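Local coordinates for OsmC-like protein (Jannaschia sp., PDB 3CJE), which probably acts in resistance to organic hydroperoxides as an OsmC-like oxidoreductase, at residues V15-N20 against V33-P38. Residues are numbered along the deposited sequence; the frame is centred on the assembly and turned at random.
Sequences VVFTCN and VAMVKP
An antiparallel beta hairpin with a classic beta bulge joins 15-20 to 33-38. At the bulge Val-36 and Lys-37 both face Val-16. Val-16 O takes a bond from Val-36 N at 2.8 Å and a weak one from Lys-37 N. Val-16 N in turn donates to Lys-37 O. Beyond the bulge the pairing is regular: Thr-18 and Ala-34 form a hydrogen-bonded pair with two nearly straight N-H...O bonds. Phe-17 with Met-35 and Cys-19 with Val-33 are non-hydrogen-bonded pairs.

The ring of Phe-17 leans toward the partner strand. Its CG lies beside the backbone N (chi1 -83°), which swings the ring across the Met-35 side chain, so that one ring face meets its CB. Met-35, a selenomethionine, sets CB over that face of Phe-17, offset toward the rim and 3.9 Å from the ring centroid, in a CH-pi contact. In the conformer given, Met-35 SE lies obliquely 4.8 Å from the Phe-17 centroid, a Met-aromatic contact that is doubtful, since a second conformer exists. Val-33 CG1 meets the ring edge, 3.9 Å from Phe-17 CD2. The other branch, Val-33 CG2, touches Cys-19 SG.

Thr-18, Ala-34, Val-16 and Lys-37 point to the opposite face. Thr-18 OG1 lies 3.6 Å from Ala-34 CB. Val-16 and Lys-37 run side by side, with Val-16 CG2 3.7 Å from Lys-37 CD. The extended lysine chain carries NZ to a salt bridge with Glu-14. Strand 28-37 ends here, and a cis peptide bond leads into Pro-38, whose CD packs on Val-15 CG2.

In the sheet, 13-24 lies between 28-37 and 93-105, and 28-37 is flanked in turn by 41-47. Helix 62-81 covers the sheet face that carries Phe-17, Cys-19 and Val-33: Leu-63 and Ile-67 touch the ring, and Thr-71 reaches Cys-19. Arg-97 of strand 93-105 packs on Val-16 and Thr-18, while Val-15 meets Phe-143 of the second subunit.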
ATOM      1  N   VAL A  15      -7.508 -13.632  -3.883  1.00 14.35           N
ATOM      2  CA  VAL A  15      -6.139 -13.247  -4.124  1.00 14.68           C
ATOM      3  C   VAL A  15      -5.506 -13.167  -2.734  1.00 15.12           C
ATOM      4  O   VAL A  15      -6.072 -12.539  -1.838  1.00 15.13           O
ATOM      5  CB  VAL A  15      -6.001 -11.897  -4.910  1.00 15.05           C
ATOM      6  CG1 VAL A  15      -4.503 -11.447  -4.921  1.00 15.43           C
ATOM      7  CG2 VAL A  15      -6.587 -12.021  -6.334  1.00 15.46           C
ATOM      8  N   VAL A  16      -4.373 -13.846  -2.529  1.00 13.19           N
ATOM      9  CA  VAL A  16      -3.749 -13.977  -1.197  1.00 14.74           C
ATOM     10  C   VAL A  16      -2.286 -13.638  -1.359  1.00 14.46           C
ATOM     11  O   VAL A  16      -1.604 -14.225  -2.174  1.00 15.02           O
ATOM     12  CB  VAL A  16      -3.877 -15.399  -0.582  1.00 14.95           C
ATOM     13  CG1 VAL A  16      -3.184 -15.468   0.758  1.00 16.47           C
ATOM     14  CG2 VAL A  16      -5.367 -15.806  -0.477  1.00 15.83           C
ATOM     15  N   PHE A  17      -1.825 -12.667  -0.573  1.00 13.27           N
ATOM     16  CA  PHE A  17      -0.410 -12.356  -0.458  1.00 14.82           C
ATOM     17  C   PHE A  17       0.034 -12.513   0.984  1.00 15.58           C
ATOM     18  O   PHE A  17      -0.721 -12.253   1.928  1.00 15.83           O
ATOM     19  CB  PHE A  17      -0.112 -10.916  -0.893  1.00 14.48           C
ATOM     20  CG  PHE A  17       0.040 -10.734  -2.377  1.00 15.12           C
ATOM     21  CD1 PHE A  17      -1.051 -10.768  -3.210  1.00 14.09           C
ATOM     22  CD2 PHE A  17       1.295 -10.550  -2.957  1.00 15.43           C
ATOM     23  CE1 PHE A  17      -0.896 -10.589  -4.606  1.00 15.79           C
ATOM     24  CE2 PHE A  17       1.423 -10.355  -4.364  1.00 17.22           C
ATOM     25  CZ  PHE A  17       0.344 -10.381  -5.151  1.00 17.76           C
ATOM     26  N   THR A  18       1.282 -12.926   1.123  1.00 13.93           N
ATOM     27  CA  THR A  18       1.951 -12.913   2.405  1.00 15.66           C
ATOM     28  C   THR A  18       3.259 -12.130   2.342  1.00 15.68           C
ATOM     29  O   THR A  18       3.837 -11.938   1.274  1.00 15.03           O
ATOM     30  CB  THR A  18       2.254 -14.322   2.886  1.00 16.73           C
ATOM     31  OG1 THR A  18       3.156 -15.008   1.985  1.00 17.85           O
ATOM     32  CG2 THR A  18       0.943 -15.136   3.033  1.00 17.05           C
ATOM     33  N   CYS A  19       3.739 -11.734   3.509  1.00 15.69           N
ATOM     34  CA  CYS A  19       5.032 -11.059   3.611  1.00 13.30           C
ATOM     35  C   CYS A  19       5.649 -11.459   4.914  1.00 17.22           C
ATOM     36  O   CYS A  19       5.000 -11.356   5.954  1.00 18.46           O
ATOM     37  CB  CYS A  19       4.840  -9.573   3.569  1.00 16.97           C
ATOM     38  SG  CYS A  19       6.402  -8.636   3.588  1.00 18.55           S
ATOM     39  N   ASN A  20       6.873 -11.951   4.841  1.00 16.92           N
ATOM     40  CA  ASN A  20       7.664 -12.204   6.021  1.00 15.44           C
ATOM     41  C   ASN A  20       8.780 -11.188   6.050  1.00 14.81           C
ATOM     42  O   ASN A  20       9.638 -11.165   5.178  1.00 16.77           O
ATOM     43  CB  ASN A  20       8.269 -13.574   6.092  1.00 17.62           C
ATOM     44  CG  ASN A  20       8.953 -13.776   7.460  1.00 28.28           C
ATOM     45  OD1 ASN A  20       8.290 -13.660   8.495  1.00 25.02           O
ATOM     46  ND2 ASN A  20      10.262 -13.909   7.467  1.00 29.91           N
ATOM     47  N   VAL A  33       8.062 -11.259   0.077  1.00 16.11           N
ATOM     48  CA  VAL A  33       6.654 -11.252  -0.325  1.00 15.15           C
ATOM     49  C   VAL A  33       6.346 -12.429  -1.206  1.00 16.29           C
ATOM     50  O   VAL A  33       7.176 -12.844  -2.048  1.00 16.28           O
ATOM     51  CB  VAL A  33       6.292  -9.934  -1.085  1.00 16.65           C
ATOM     52  CG1 VAL A  33       4.837  -9.928  -1.554  1.00 18.58           C
ATOM     53  CG2 VAL A  33       6.597  -8.711  -0.223  1.00 17.63           C
ATOM     54  N   ALA A  34       5.201 -13.055  -0.971  1.00 15.32           N
ATOM     55  CA  ALA A  34       4.729 -14.088  -1.871  1.00 15.08           C
ATOM     56  C   ALA A  34       3.282 -13.853  -2.280  1.00 16.95           C
ATOM     57  O   ALA A  34       2.445 -13.534  -1.427  1.00 16.56           O
ATOM     58  CB  ALA A  34       4.803 -15.456  -1.198  1.00 16.60           C
HETATM   59  N   MSE A  35       2.972 -14.007  -3.565  0.50 17.20           N
HETATM   60  CA  MSE A  35       1.595 -14.253  -3.963  0.50 16.16           C
HETATM   61  C   MSE A  35       1.386 -15.741  -3.738  0.50 16.31           C
HETATM   62  O   MSE A  35       2.197 -16.571  -4.180  0.50 16.16           O
HETATM   63  CB  MSE A  35       1.319 -13.909  -5.432  0.50 17.42           C
HETATM   64  CG  MSE A  35      -0.143 -13.996  -5.751  0.50 18.24           C
HETATM   65 SE   MSE A  35      -0.622 -13.387  -7.560  0.37 24.46          SE
HETATM   66  CE  MSE A  35       0.732 -14.360  -8.557  0.50 22.35           C
ATOM     67  N   VAL A  36       0.309 -16.084  -3.037  1.00 14.53           N
ATOM     68  CA  VAL A  36      -0.047 -17.455  -2.719  1.00 15.15           C
ATOM     69  C   VAL A  36      -1.202 -17.920  -3.601  1.00 16.32           C
ATOM     70  O   VAL A  36      -1.185 -19.046  -4.123  1.00 18.53           O
ATOM     71  CB  VAL A  36      -0.396 -17.607  -1.213  1.00 17.32           C
ATOM     72  CG1 VAL A  36      -0.766 -19.054  -0.931  1.00 22.15           C
ATOM     73  CG2 VAL A  36       0.814 -17.178  -0.358  1.00 19.76           C
ATOM     74  N   LYS A  37      -2.203 -17.065  -3.774  1.00 16.68           N
ATOM     75  CA  LYS A  37      -3.282 -17.287  -4.729  1.00 18.44           C
ATOM     76  C   LYS A  37      -3.447 -16.021  -5.546  1.00 17.20           C
ATOM     77  O   LYS A  37      -3.323 -14.924  -5.003  1.00 15.36           O
ATOM     78  CB  LYS A  37      -4.601 -17.586  -4.008  1.00 18.57           C
ATOM     79  CG  LYS A  37      -4.581 -18.756  -3.072  1.00 23.46           C
ATOM     80  CD  LYS A  37      -5.999 -18.885  -2.469  1.00 30.57           C
ATOM     81  CE  LYS A  37      -6.139 -19.936  -1.375  1.00 43.15           C
ATOM     82  NZ  LYS A  37      -7.610 -20.219  -1.134  1.00 46.86           N
ATOM     83  N   PRO A  38      -3.801 -16.146  -6.845  1.00 15.45           N
ATOM     84  CA  PRO A  38      -4.166 -17.388  -7.572  1.00 16.84           C
ATOM     85  C   PRO A  38      -3.040 -18.376  -7.923  1.00 15.90           C
ATOM     86  O   PRO A  38      -3.313 -19.547  -8.213  1.00 16.28           O
ATOM     87  CB  PRO A  38      -4.766 -16.859  -8.869  1.00 15.41           C
ATOM     88  CG  PRO A  38      -5.067 -15.490  -8.678  1.00 23.49           C
ATOM     89  CD  PRO A  38      -4.101 -14.963  -7.669  1.00 15.75           C
TER